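Local coordinates for protein telomere length regulator taz1 (Schizosaccharomyces pombe, PDB 4ZMI) that binds double-stranded telomeric DNA and regulates telomere length and function, represented here by its all-helical domain, at residues W3-A8 against W88-D93; E63-K68 against K99-F104; I123-L128 against D194-T199; E147-Y152 against S164-S169. One frame throughout, in Å; residues are numbered along the deposited sequence.

Contact 1. Residues W3-A8 against W88-D93; sequences WDIEKA and WCLFED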
loop_
_atom_site.group_PDB
_atom_site.type_symbol
_atom_site.label_atom_id
_atom_site.label_comp_id
_atom_site.label_asym_id
_atom_site.label_seq_id
_atom_site.Cartn_x
_atom_site.Cartn_y
_atom_site.Cartn_z
ATOM N N TRP A 3 12.953 7.158 9.499
ATOM C CA TRP A 3 11.668 7.455 10.096
ATOM C C TRP A 3 12.005 8.240 11.376
ATOM O O TRP A 3 12.715 7.746 12.249
ATOM C CB TRP A 3 10.913 6.144 10.315
ATOM C CG TRP A 3 9.525 6.268 10.846
ATOM C CD1 TRP A 3 8.813 7.415 11.036
ATOM C CD2 TRP A 3 8.669 5.185 11.259
ATOM N NE1 TRP A 3 7.568 7.112 11.529
ATOM C CE2 TRP A 3 7.458 5.758 11.677
ATOM C CE3 TRP A 3 8.818 3.803 11.302
ATOM C CZ2 TRP A 3 6.391 4.984 12.135
ATOM C CZ3 TRP A 3 7.755 3.043 11.760
ATOM C CH2 TRP A 3 6.560 3.633 12.165
ATOM N N ASP A 4 11.524 9.475 11.444
ATOM C CA ASP A 4 11.639 10.347 12.608
ATOM C C ASP A 4 11.317 9.484 13.845
ATOM O O ASP A 4 10.248 8.868 13.923
ATOM C CB ASP A 4 10.699 11.539 12.390
ATOM C CG ASP A 4 10.892 12.634 13.425
ATOM O OD1 ASP A 4 11.058 12.307 14.607
ATOM O OD2 ASP A 4 10.879 13.822 13.048
ATOM N N ILE A 5 12.253 9.443 14.799
ATOM C CA ILE A 5 12.188 8.476 15.899
ATOM C C ILE A 5 11.246 9.046 16.940
ATOM O O ILE A 5 10.511 8.313 17.601
ATOM C CB ILE A 5 13.554 8.117 16.538
ATOM C CG1 ILE A 5 13.421 6.929 17.483
ATOM C CG2 ILE A 5 14.162 9.297 17.279
ATOM C CD1 ILE A 5 13.023 5.681 16.803
ATOM N N GLU A 6 11.257 10.364 17.060
ATOM C CA GLU A 6 10.337 11.042 17.941
ATOM C C GLU A 6 8.912 10.872 17.469
ATOM O O GLU A 6 8.052 10.502 18.266
ATOM C CB GLU A 6 10.686 12.520 18.035
ATOM C CG GLU A 6 11.841 12.797 18.958
ATOM C CD GLU A 6 12.170 14.260 19.009
ATOM O OE1 GLU A 6 11.570 14.967 19.844
ATOM O OE2 GLU A 6 13.013 14.703 18.202
ATOM N N LYS A 7 8.655 11.127 16.182
ATOM C CA LYS A 7 7.294 10.949 15.630
ATOM C C LYS A 7 6.824 9.509 15.678
ATOM O O LYS A 7 5.654 9.238 15.958
ATOM C CB LYS A 7 7.148 11.516 14.214
ATOM C CG LYS A 7 7.178 13.027 14.198
ATOM C CD LYS A 7 7.345 13.575 12.804
ATOM C CE LYS A 7 7.241 15.095 12.821
ATOM N NZ LYS A 7 7.986 15.692 11.682
ATOM N N ALA A 8 7.733 8.584 15.405
ATOM C CA ALA A 8 7.390 7.168 15.431
ATOM C C ALA A 8 7.056 6.801 16.863
ATOM O O ALA A 8 6.162 5.999 17.124
ATOM C CB ALA A 8 8.552 6.340 14.934
ATOM N N TRP A 88 11.851 -1.993 15.539
ATOM C CA TRP A 88 11.344 -3.292 15.989
ATOM C C TRP A 88 10.884 -3.210 17.445
ATOM O O TRP A 88 9.720 -3.472 17.757
ATOM C CB TRP A 88 12.437 -4.351 15.869
ATOM C CG TRP A 88 11.937 -5.758 15.705
ATOM C CD1 TRP A 88 10.665 -6.220 15.904
ATOM C CD2 TRP A 88 12.711 -6.881 15.283
ATOM N NE1 TRP A 88 10.606 -7.566 15.631
ATOM C CE2 TRP A 88 11.849 -7.994 15.245
ATOM C CE3 TRP A 88 14.053 -7.051 14.929
ATOM C CZ2 TRP A 88 12.288 -9.260 14.870
ATOM C CZ3 TRP A 88 14.486 -8.299 14.558
ATOM C CH2 TRP A 88 13.609 -9.392 14.533
ATOM N N CYS A 89 11.798 -2.810 18.329
ATOM C CA CYS A 89 11.492 -2.750 19.757
ATOM C C CYS A 89 10.306 -1.846 20.022
ATOM O O CYS A 89 9.416 -2.190 20.793
ATOM C CB CYS A 89 12.695 -2.256 20.539
ATOM S SG CYS A 89 14.170 -3.192 20.179
ATOM N N LEU A 90 10.292 -0.689 19.370
ATOM C CA LEU A 90 9.176 0.228 19.527
ATOM C C LEU A 90 7.841 -0.391 19.143
ATOM O O LEU A 90 6.838 -0.106 19.793
ATOM C CB LEU A 90 9.395 1.507 18.723
ATOM C CG LEU A 90 10.354 2.522 19.349
ATOM C CD1 LEU A 90 10.752 3.531 18.310
ATOM C CD2 LEU A 90 9.715 3.222 20.541
ATOM N N PHE A 91 7.818 -1.233 18.105
ATOM C CA PHE A 91 6.531 -1.654 17.523
ATOM C C PHE A 91 6.162 -3.131 17.590
ATOM O O PHE A 91 4.995 -3.486 17.395
ATOM C CB PHE A 91 6.405 -1.172 16.081
ATOM C CG PHE A 91 6.216 0.296 15.966
ATOM C CD1 PHE A 91 7.230 1.093 15.470
ATOM C CD2 PHE A 91 5.035 0.885 16.373
ATOM C CE1 PHE A 91 7.065 2.447 15.363
ATOM C CE2 PHE A 91 4.861 2.242 16.277
ATOM C CZ PHE A 91 5.872 3.025 15.779
ATOM N N GLU A 92 7.154 -3.975 17.847
ATOM C CA GLU A 92 6.983 -5.427 17.965
ATOM C C GLU A 92 5.668 -5.898 18.628
ATOM O O GLU A 92 5.123 -6.933 18.264
ATOM C CB GLU A 92 8.211 -5.996 18.694
ATOM C CG GLU A 92 8.131 -7.434 19.159
ATOM C CD GLU A 92 9.303 -7.790 20.059
ATOM O OE1 GLU A 92 9.082 -8.061 21.262
ATOM O OE2 GLU A 92 10.448 -7.788 19.559
ATOM N N ASP A 93 5.154 -5.128 19.585
ATOM C CA ASP A 93 3.911 -5.486 20.276
ATOM C C ASP A 93 2.685 -5.053 19.490
ATOM O O ASP A 93 1.629 -5.680 19.567
ATOM C CB ASP A 93 3.844 -4.829 21.665
ATOM C CG ASP A 93 4.455 -5.688 22.769
ATOM O OD1 ASP A 93 3.924 -6.789 23.030
ATOM O OD2 ASP A 93 5.443 -5.245 23.400
#
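Trp-3 and Phe-91 bring their rings together from opposite directions, one of two groups of apolar touches in this contact; Phe-91 meets both Trp-3 and Ala-8. The planes are nearly parallel, at 3°, but with the six-membered ring centroid of Trp-3 lying 5.2 Å from that of Phe-91 the rings are slid apart and barely overlap. The closest approach is Trp-3 CH2 to Phe-91 CE1, 3.4 Å. The indole reaches this place because its CG stands anti to the backbone N (chi1 -176°), and Trp-3 NE1 is held by a hydrogen bond to Tyr-69 O.

Among the aliphatic groups, Ala-8 CB lies 3.5 Å above the indole plane, offset toward the rim. Ile-5 and Leu-90 cross at about a right angle; their CD1 atoms, 3.5 Å apart, are tighter than usual. A backbone carbonyl oxygen, Ala-8 O, comes within 3.3 Å of Phe-91 CZ.

Within residues 3-8, Asp-4 is the N-cap of helix 5-35, its OD1 accepting from Lys-7 N at 3.1 Å from above the carboxylate plane.

Cut back to alanine, Trp-3 would lose its indole, which is likely to leave Tyr-69 O without that donor and Phe-91 CE1 without its ring neighbour. Shape and dispersion therefore join the start of helix 5-35 to the end of helix 85-91, while hydrogen bonding fixes the indole and caps the first helix.

Contact 2. Residues E63-K68 against K99-F104; sequences EQLTTK and KSIQFF
Beside Leu-65, which meets Ile-101 and Phe-104, the shortest polar bond is a helical one, Lys-68 N to Gln-64 O at 2.7 Å. It belongs to the last turn of helix 52-68, which packs here on helix 95-107 in the all-helical domain of Taz1. Nearest CA atoms, those of Leu-65 and Ile-101, are 8.9 Å apart, close enough for short aliphatic branches to bridge the gap.

Across the contact the work is done by carbon alone. Leu-65 and Ile-101 cross obliquely, and the methyl Ile-101 CG2 sits against both branches of the leucine fork, 3.8 Å from Leu-65 CD1. The isoleucine presents this methyl because CG2 is the branch anti to the backbone N, whereas CG1 lies beside that nitrogen (chi1 -60°). Phe-104, one turn further on, meets the same fork from its ring atom CD2.

All three residues are buried. Helix 5-35 adds Ile-18 against Leu-65 and Val-26 against Phe-104, and Phe-61 of helix 52-68 meets the Phe-104 ring edge-to-face, making this a three-helix junction. Leu-65 CD2 is the atom common to both cross-helix contacts, 3.6 Å from Ile-101 CG2 and 4.4 Å from Phe-104 CD2.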
loop_
_atom_site.group_PDB
_atom_site.type_symbol
_atom_site.label_atom_id
_atom_site.label_comp_id
_atom_site.label_asym_id
_atom_site.label_seq_id
_atom_site.Cartn_x
_atom_site.Cartn_y
_atom_site.Cartn_z
ATOM N N GLU A 63 -4.043 13.103 6.681
ATOM C CA GLU A 63 -3.087 14.183 6.832
ATOM C C GLU A 63 -2.458 14.223 8.233
ATOM O O GLU A 63 -1.235 14.331 8.347
ATOM C CB GLU A 63 -3.753 15.521 6.538
ATOM C CG GLU A 63 -2.852 16.713 6.781
ATOM C CD GLU A 63 -1.976 17.010 5.592
ATOM O OE1 GLU A 63 -2.222 16.409 4.522
ATOM O OE2 GLU A 63 -1.053 17.844 5.729
ATOM N N GLN A 64 -3.278 14.151 9.286
ATOM C CA GLN A 64 -2.758 14.179 10.660
ATOM C C GLN A 64 -1.857 12.976 10.859
ATOM O O GLN A 64 -0.736 13.107 11.344
ATOM C CB GLN A 64 -3.877 14.178 11.725
ATOM C CG GLN A 64 -3.350 14.235 13.193
ATOM C CD GLN A 64 -4.307 13.642 14.240
ATOM O OE1 GLN A 64 -5.501 13.465 13.984
ATOM N NE2 GLN A 64 -3.775 13.329 15.423
ATOM N N LEU A 65 -2.357 11.809 10.464
ATOM C CA LEU A 65 -1.609 10.560 10.549
ATOM C C LEU A 65 -0.219 10.726 9.944
ATOM O O LEU A 65 0.798 10.448 10.578
ATOM C CB LEU A 65 -2.369 9.474 9.796
ATOM C CG LEU A 65 -1.856 8.040 9.843
ATOM C CD1 LEU A 65 -1.801 7.544 11.262
ATOM C CD2 LEU A 65 -2.783 7.172 9.031
ATOM N N THR A 66 -0.204 11.228 8.718
ATOM C CA THR A 66 1.007 11.397 7.931
ATOM C C THR A 66 1.981 12.409 8.528
ATOM O O THR A 66 3.171 12.137 8.640
ATOM C CB THR A 66 0.627 11.815 6.513
ATOM O OG1 THR A 66 0.200 10.653 5.786
ATOM C CG2 THR A 66 1.790 12.466 5.802
ATOM N N THR A 67 1.474 13.578 8.901
ATOM C CA THR A 67 2.316 14.653 9.416
ATOM C C THR A 67 2.736 14.400 10.851
ATOM O O THR A 67 3.908 14.541 11.197
ATOM C CB THR A 67 1.610 16.015 9.344
ATOM O OG1 THR A 67 1.360 16.348 7.972
ATOM C CG2 THR A 67 2.491 17.101 9.962
ATOM N N LYS A 68 1.776 14.025 11.687
ATOM C CA LYS A 68 2.067 13.833 13.105
ATOM C C LYS A 68 3.004 12.649 13.336
ATOM O O LYS A 68 3.950 12.762 14.108
ATOM C CB LYS A 68 0.782 13.666 13.925
ATOM C CG LYS A 68 1.026 13.467 15.407
ATOM C CD LYS A 68 -0.267 13.510 16.197
ATOM C CE LYS A 68 0.012 13.400 17.687
ATOM N NZ LYS A 68 -1.213 13.630 18.497
ATOM N N LYS A 99 -1.481 -2.877 11.311
ATOM C CA LYS A 99 -2.169 -3.415 10.132
ATOM C C LYS A 99 -3.434 -2.633 9.835
ATOM O O LYS A 99 -3.764 -2.410 8.675
ATOM C CB LYS A 99 -2.536 -4.871 10.336
ATOM C CG LYS A 99 -1.364 -5.759 10.655
ATOM C CD LYS A 99 -0.751 -6.353 9.408
ATOM C CE LYS A 99 0.334 -7.338 9.806
ATOM N NZ LYS A 99 0.960 -7.987 8.634
ATOM N N SER A 100 -4.133 -2.205 10.881
ATOM C CA SER A 100 -5.342 -1.416 10.699
ATOM C C SER A 100 -5.036 -0.066 10.060
ATOM O O SER A 100 -5.697 0.327 9.104
ATOM C CB SER A 100 -6.084 -1.217 12.024
ATOM O OG SER A 100 -6.588 -2.447 12.520
ATOM N N ILE A 101 -4.040 0.640 10.584
ATOM C CA ILE A 101 -3.667 1.948 10.041
ATOM C C ILE A 101 -3.274 1.829 8.556
ATOM O O ILE A 101 -3.682 2.634 7.709
ATOM C CB ILE A 101 -2.488 2.564 10.837
ATOM C CG1 ILE A 101 -2.874 2.749 12.304
ATOM C CG2 ILE A 101 -2.068 3.895 10.243
ATOM C CD1 ILE A 101 -1.747 2.437 13.258
ATOM N N GLN A 102 -2.489 0.812 8.241
ATOM C CA GLN A 102 -2.051 0.610 6.869
ATOM C C GLN A 102 -3.252 0.335 5.930
ATOM O O GLN A 102 -3.306 0.851 4.811
ATOM C CB GLN A 102 -1.032 -0.523 6.832
ATOM C CG GLN A 102 -0.512 -0.880 5.465
ATOM C CD GLN A 102 0.272 -2.170 5.483
ATOM O OE1 GLN A 102 -0.295 -3.242 5.680
ATOM N NE2 GLN A 102 1.587 -2.075 5.297
ATOM N N PHE A 103 -4.207 -0.460 6.414
ATOM C CA PHE A 103 -5.454 -0.761 5.692
ATOM C C PHE A 103 -6.109 0.535 5.256
ATOM O O PHE A 103 -6.404 0.737 4.072
ATOM C CB PHE A 103 -6.421 -1.511 6.612
ATOM C CG PHE A 103 -7.399 -2.393 5.896
ATOM C CD1 PHE A 103 -7.371 -3.765 6.089
ATOM C CD2 PHE A 103 -8.352 -1.856 5.046
ATOM C CE1 PHE A 103 -8.267 -4.589 5.433
ATOM C CE2 PHE A 103 -9.249 -2.674 4.385
ATOM C CZ PHE A 103 -9.206 -4.046 4.579
ATOM N N PHE A 104 -6.316 1.421 6.226
ATOM C CA PHE A 104 -6.900 2.728 5.952
ATOM C C PHE A 104 -6.121 3.465 4.880
ATOM O O PHE A 104 -6.708 4.024 3.963
ATOM C CB PHE A 104 -6.981 3.593 7.215
ATOM C CG PHE A 104 -7.364 5.019 6.936
ATOM C CD1 PHE A 104 -8.688 5.365 6.748
ATOM C CD2 PHE A 104 -6.402 5.999 6.818
ATOM C CE1 PHE A 104 -9.044 6.667 6.474
ATOM C CE2 PHE A 104 -6.752 7.297 6.534
ATOM C CZ PHE A 104 -8.069 7.635 6.370
#

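Contact 3. Residues I123-L128 against D194-T199; sequences IVLDAL and DFLKST
A leucine cluster between two helices of the Taz1 helical domain makes this contact: Leu-196 of helix 192-203 is set against Leu-125 and Leu-128, three positions apart on helix 118-130. Leu-196 divides its fork between them. Its CD1 lies 3.7 Å from Leu-125 CD2, the two side chains meeting at a slant, while its CD2 approaches Leu-128 CD1 tip to tip at 4.1 Å. With CG anti to the carbonyl carbon (chi1 -51°), Leu-196 carries both methyls forward to the facing helix. The backbones remain well separated, as the 9.8 Å between the CA atoms of Leu-125 and Leu-196 attests. Trp-187 of helix 185-189 touches both Leu-128 and Leu-196 and so borders the cluster.

On the flank of residues 194-199, Phe-195 O accepts from Thr-199 N and, at 2.8 Å, from Thr-199 OG1, the two donors arriving from opposite faces of the carbonyl plane. This hydroxyl oxygen also sits 3.7 Å above the Phe-195 ring plane, over its centre.

With three buried leucines and apolar touches alone across the gap, the helices are held together here by dispersion and exclusion of water, which depend on complementary shape more than on exact direction.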
loop_
_atom_site.group_PDB
_atom_site.type_symbol
_atom_site.label_atom_id
_atom_site.label_comp_id
_atom_site.label_asym_id
_atom_site.label_seq_id
_atom_site.Cartn_x
_atom_site.Cartn_y
_atom_site.Cartn_z
ATOM N N ILE A 123 2.335 -0.521 -0.212
ATOM C CA ILE A 123 1.901 -1.663 0.589
ATOM C C ILE A 123 2.218 -2.980 -0.099
ATOM O O ILE A 123 2.753 -3.882 0.538
ATOM C CB ILE A 123 0.416 -1.573 0.956
ATOM C CG1 ILE A 123 0.178 -0.304 1.761
ATOM C CG2 ILE A 123 -0.029 -2.782 1.774
ATOM C CD1 ILE A 123 -1.271 0.097 1.820
ATOM N N VAL A 124 1.896 -3.089 -1.393
ATOM C CA VAL A 124 2.233 -4.295 -2.155
ATOM C C VAL A 124 3.749 -4.604 -2.153
ATOM O O VAL A 124 4.143 -5.735 -1.914
ATOM C CB VAL A 124 1.720 -4.207 -3.618
ATOM C CG1 VAL A 124 2.140 -5.444 -4.421
ATOM C CG2 VAL A 124 0.217 -4.045 -3.647
ATOM N N LEU A 125 4.593 -3.603 -2.419
ATOM C CA LEU A 125 6.043 -3.806 -2.425
ATOM C C LEU A 125 6.521 -4.189 -1.034
ATOM O O LEU A 125 7.403 -5.031 -0.891
ATOM C CB LEU A 125 6.803 -2.567 -2.914
ATOM C CG LEU A 125 6.743 -2.299 -4.429
ATOM C CD1 LEU A 125 7.127 -0.863 -4.692
ATOM C CD2 LEU A 125 7.663 -3.220 -5.232
ATOM N N ASP A 126 5.943 -3.567 -0.008
ATOM C CA ASP A 126 6.344 -3.869 1.365
ATOM C C ASP A 126 6.044 -5.326 1.666
ATOM O O ASP A 126 6.889 -6.041 2.186
ATOM C CB ASP A 126 5.627 -2.972 2.358
ATOM C CG ASP A 126 6.092 -3.201 3.787
ATOM O OD1 ASP A 126 7.320 -3.186 4.032
ATOM O OD2 ASP A 126 5.221 -3.404 4.663
ATOM N N ALA A 127 4.846 -5.771 1.305
ATOM C CA ALA A 127 4.483 -7.184 1.434
ATOM C C ALA A 127 5.465 -8.058 0.684
ATOM O O ALA A 127 5.953 -9.054 1.211
ATOM C CB ALA A 127 3.063 -7.432 0.920
ATOM N N LEU A 128 5.779 -7.675 -0.544
ATOM C CA LEU A 128 6.722 -8.460 -1.329
ATOM C C LEU A 128 8.106 -8.517 -0.704
ATOM O O LEU A 128 8.839 -9.488 -0.896
ATOM C CB LEU A 128 6.824 -7.914 -2.750
ATOM C CG LEU A 128 5.618 -8.122 -3.673
ATOM C CD1 LEU A 128 5.914 -7.549 -5.055
ATOM C CD2 LEU A 128 5.269 -9.604 -3.780
ATOM N N ASP A 194 13.724 -8.735 -10.527
ATOM C CA ASP A 194 13.821 -8.957 -11.962
ATOM C C ASP A 194 12.435 -9.205 -12.530
ATOM O O ASP A 194 12.106 -8.713 -13.621
ATOM C CB ASP A 194 14.757 -10.125 -12.252
ATOM C CG ASP A 194 16.193 -9.813 -11.896
ATOM O OD1 ASP A 194 16.633 -8.670 -12.149
ATOM O OD2 ASP A 194 16.878 -10.705 -11.356
ATOM N N PHE A 195 11.609 -9.943 -11.789
ATOM C CA PHE A 195 10.222 -10.146 -12.223
ATOM C C PHE A 195 9.480 -8.810 -12.350
ATOM O O PHE A 195 8.753 -8.589 -13.323
ATOM C CB PHE A 195 9.461 -11.101 -11.287
ATOM C CG PHE A 195 8.055 -11.405 -11.749
ATOM C CD1 PHE A 195 7.836 -12.114 -12.920
ATOM C CD2 PHE A 195 6.958 -10.959 -11.032
ATOM C CE1 PHE A 195 6.547 -12.381 -13.363
ATOM C CE2 PHE A 195 5.669 -11.213 -11.459
ATOM C CZ PHE A 195 5.463 -11.935 -12.634
ATOM N N LEU A 196 9.686 -7.917 -11.377
ATOM C CA LEU A 196 8.997 -6.629 -11.362
ATOM C C LEU A 196 9.517 -5.760 -12.495
ATOM O O LEU A 196 8.735 -5.115 -13.176
ATOM C CB LEU A 196 9.180 -5.902 -10.024
ATOM C CG LEU A 196 8.861 -6.683 -8.751
ATOM C CD1 LEU A 196 9.002 -5.790 -7.542
ATOM C CD2 LEU A 196 7.468 -7.238 -8.815
ATOM N N LYS A 197 10.834 -5.737 -12.695
ATOM C CA LYS A 197 11.411 -4.923 -13.768
ATOM C C LYS A 197 10.920 -5.421 -15.119
ATOM O O LYS A 197 10.671 -4.638 -16.032
ATOM C CB LYS A 197 12.938 -4.971 -13.729
ATOM C CG LYS A 197 13.583 -4.121 -12.641
ATOM C CD LYS A 197 15.111 -4.186 -12.741
ATOM C CE LYS A 197 15.729 -5.214 -11.785
ATOM N NZ LYS A 197 17.191 -5.467 -12.055
ATOM N N SER A 198 10.800 -6.740 -15.235
ATOM C CA SER A 198 10.251 -7.354 -16.433
ATOM C C SER A 198 8.806 -6.949 -16.641
ATOM O O SER A 198 8.434 -6.509 -17.729
ATOM C CB SER A 198 10.320 -8.877 -16.345
ATOM O OG SER A 198 11.581 -9.350 -16.767
ATOM N N THR A 199 7.995 -7.125 -15.602
ATOM C CA THR A 199 6.573 -6.880 -15.708
ATOM C C THR A 199 6.389 -5.452 -16.163
ATOM O O THR A 199 5.594 -5.164 -17.054
ATOM C CB THR A 199 5.877 -7.016 -14.337
ATOM O OG1 THR A 199 6.007 -8.353 -13.834
ATOM C CG2 THR A 199 4.398 -6.626 -14.440
#

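Contact 4. Residues E147-Y152 against S164-S169; sequences ELVIRY and SEFILS
Phe-166 projects from helix 163-168 onto helix 137-154, where its ring meets Tyr-152 and Val-149. From CB, which points toward the other helix, the chain runs to a CG anti to the backbone N (chi1 -171°), and this extends the ring across the gap. On one flank CD1 lies over a face of the Tyr-152 ring. The next atom, CE1, is 3.8 Å from Tyr-152 CB, which sits at the edge of the Phe-166 ring in its plane, and equally far from Tyr-152 CG. The result is a T-shaped stack, with the Phe-166 edge directed at the Tyr-152 face, centroids of the two rings 5.6 Å apart and planes at 85°. At the tip, CZ and, on the other flank, CE2 both lie 3.9 Å from Val-149 CG2, and Leu-148 O stands at the ring edge, near its plane, 4.4 Å from CZ.

Without the ring, as with an alanine at this position, the Tyr-152 face would probably lose its edge partner and Val-149 CG2 its neighbour.

Leu-168, on the same short helix, belongs with Leu-171 and Tyr-173 to a magnesium site. Arg-121 of helix 118-130 makes a cation-pi contact with the phenylalanine ring and donates to Phe-166 O. The segment axes cross at 118°, and Ile-200 of helix 192-203 touches both Val-149 and Phe-166, which places the ring among four helices.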
loop_
_atom_site.group_PDB
_atom_site.type_symbol
_atom_site.label_atom_id
_atom_site.label_comp_id
_atom_site.label_asym_id
_atom_site.label_seq_id
_atom_site.Cartn_x
_atom_site.Cartn_y
_atom_site.Cartn_z
ATOM N N GLU A 147 -1.465 -5.328 -11.748
ATOM C CA GLU A 147 -2.594 -4.424 -11.951
ATOM C C GLU A 147 -2.249 -2.944 -11.723
ATOM O O GLU A 147 -2.617 -2.085 -12.535
ATOM C CB GLU A 147 -3.777 -4.819 -11.073
ATOM C CG GLU A 147 -5.013 -3.987 -11.360
ATOM C CD GLU A 147 -5.645 -4.314 -12.719
ATOM O OE1 GLU A 147 -5.470 -5.455 -13.191
ATOM O OE2 GLU A 147 -6.320 -3.434 -13.307
ATOM N N LEU A 148 -1.546 -2.650 -10.624
ATOM C CA LEU A 148 -1.117 -1.284 -10.360
ATOM C C LEU A 148 -0.244 -0.827 -11.513
ATOM O O LEU A 148 -0.294 0.323 -11.919
ATOM C CB LEU A 148 -0.332 -1.189 -9.042
ATOM C CG LEU A 148 -1.149 -1.620 -7.831
ATOM C CD1 LEU A 148 -0.271 -1.675 -6.582
ATOM C CD2 LEU A 148 -2.292 -0.624 -7.664
ATOM N N VAL A 149 0.547 -1.741 -12.064
ATOM C CA VAL A 149 1.402 -1.376 -13.194
ATOM C C VAL A 149 0.552 -0.982 -14.410
ATOM O O VAL A 149 0.823 0.047 -15.049
ATOM C CB VAL A 149 2.435 -2.470 -13.528
ATOM C CG1 VAL A 149 3.226 -2.110 -14.770
ATOM C CG2 VAL A 149 3.375 -2.643 -12.347
ATOM N N ILE A 150 -0.497 -1.764 -14.688
ATOM C CA ILE A 150 -1.411 -1.457 -15.789
ATOM C C ILE A 150 -2.058 -0.103 -15.557
ATOM O O ILE A 150 -2.062 0.754 -16.445
ATOM C CB ILE A 150 -2.566 -2.471 -15.910
ATOM C CG1 ILE A 150 -2.062 -3.903 -15.845
ATOM C CG2 ILE A 150 -3.298 -2.247 -17.206
ATOM C CD1 ILE A 150 -1.202 -4.279 -17.006
ATOM N N ARG A 151 -2.610 0.074 -14.358
ATOM C CA ARG A 151 -3.317 1.298 -14.006
ATOM C C ARG A 151 -2.423 2.511 -14.208
ATOM O O ARG A 151 -2.850 3.505 -14.791
ATOM C CB ARG A 151 -3.893 1.225 -12.577
ATOM C CG ARG A 151 -5.048 0.198 -12.476
ATOM C CD ARG A 151 -5.784 0.226 -11.138
ATOM N NE ARG A 151 -6.527 1.464 -10.933
ATOM C CZ ARG A 151 -7.723 1.706 -11.464
ATOM N NH1 ARG A 151 -8.311 0.796 -12.252
ATOM N NH2 ARG A 151 -8.332 2.866 -11.231
ATOM N N TYR A 152 -1.169 2.419 -13.782
ATOM C CA TYR A 152 -0.271 3.550 -13.969
ATOM C C TYR A 152 -0.050 3.844 -15.446
ATOM O O TYR A 152 -0.351 4.944 -15.912
ATOM C CB TYR A 152 1.087 3.335 -13.317
ATOM C CG TYR A 152 1.972 4.535 -13.492
ATOM C CD1 TYR A 152 1.939 5.567 -12.577
ATOM C CD2 TYR A 152 2.833 4.640 -14.567
ATOM C CE1 TYR A 152 2.742 6.674 -12.722
ATOM C CE2 TYR A 152 3.642 5.749 -14.726
ATOM C CZ TYR A 152 3.586 6.766 -13.798
ATOM O OH TYR A 152 4.380 7.885 -13.920
ATOM N N SER A 164 12.925 1.285 -11.920
ATOM C CA SER A 164 13.643 1.693 -10.697
ATOM C C SER A 164 12.931 2.795 -9.980
ATOM O O SER A 164 12.779 2.775 -8.760
ATOM C CB SER A 164 15.035 2.232 -11.039
ATOM O OG SER A 164 15.930 1.174 -11.312
ATOM N N GLU A 165 12.528 3.782 -10.765
ATOM C CA GLU A 165 11.864 4.958 -10.244
ATOM C C GLU A 165 10.457 4.534 -9.799
ATOM O O GLU A 165 9.996 4.927 -8.741
ATOM C CB GLU A 165 11.874 6.049 -11.318
ATOM C CG GLU A 165 11.322 7.397 -10.922
ATOM C CD GLU A 165 11.765 8.497 -11.887
ATOM O OE1 GLU A 165 11.719 8.269 -13.123
ATOM O OE2 GLU A 165 12.188 9.575 -11.402
ATOM N N PHE A 166 9.812 3.673 -10.579
ATOM C CA PHE A 166 8.477 3.159 -10.243
ATOM C C PHE A 166 8.478 2.465 -8.870
ATOM O O PHE A 166 7.570 2.634 -8.079
ATOM C CB PHE A 166 8.025 2.176 -11.337
ATOM C CG PHE A 166 6.596 1.749 -11.214
ATOM C CD1 PHE A 166 5.591 2.450 -11.872
ATOM C CD2 PHE A 166 6.255 0.654 -10.446
ATOM C CE1 PHE A 166 4.280 2.071 -11.766
ATOM C CE2 PHE A 166 4.935 0.273 -10.339
ATOM C CZ PHE A 166 3.954 0.978 -10.997
ATOM N N ILE A 167 9.521 1.695 -8.595
ATOM C CA ILE A 167 9.648 0.958 -7.349
ATOM C C ILE A 167 10.112 1.825 -6.169
ATOM O O ILE A 167 9.462 1.863 -5.132
ATOM C CB ILE A 167 10.643 -0.197 -7.533
ATOM C CG1 ILE A 167 10.028 -1.265 -8.471
ATOM C CG2 ILE A 167 11.091 -0.754 -6.167
ATOM C CD1 ILE A 167 11.047 -2.215 -9.045
ATOM N N LEU A 168 11.228 2.522 -6.336
ATOM C CA LEU A 168 11.863 3.243 -5.230
ATOM C C LEU A 168 11.154 4.530 -4.775
ATOM O O LEU A 168 11.250 4.926 -3.615
ATOM C CB LEU A 168 13.306 3.566 -5.600
ATOM C CG LEU A 168 14.175 2.336 -5.795
ATOM C CD1 LEU A 168 15.473 2.728 -6.515
ATOM C CD2 LEU A 168 14.466 1.661 -4.435
ATOM N N SER A 169 10.444 5.179 -5.689
ATOM C CA SER A 169 9.739 6.401 -5.366
ATOM C C SER A 169 8.685 6.158 -4.278
ATOM O O SER A 169 8.234 7.081 -3.661
ATOM C CB SER A 169 9.047 6.935 -6.614
ATOM O OG SER A 169 7.951 6.079 -6.929
#

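From the N terminus, contact 1 closes the first long loop, bringing residues 3-8 to 88-93 over 79 intervening residues. Contact 2 opens inside that loop at 63-68 and closes beyond it at 99-104, so the two cross; they touch where Lys-7 CG packs on Lys-68 O. Contact 3 opens only after both have closed, joining 123-128 to 194-199, and contact 4 is nested within its loop, with centres about 9 Å apart. Contacts 2 and 3 lie on opposite sides of the chain's centre and touch where Gln-102 O meets Ile-123 CD1. The N-terminal helices are thus tied by a crossed pair, the later ones by a nested pair.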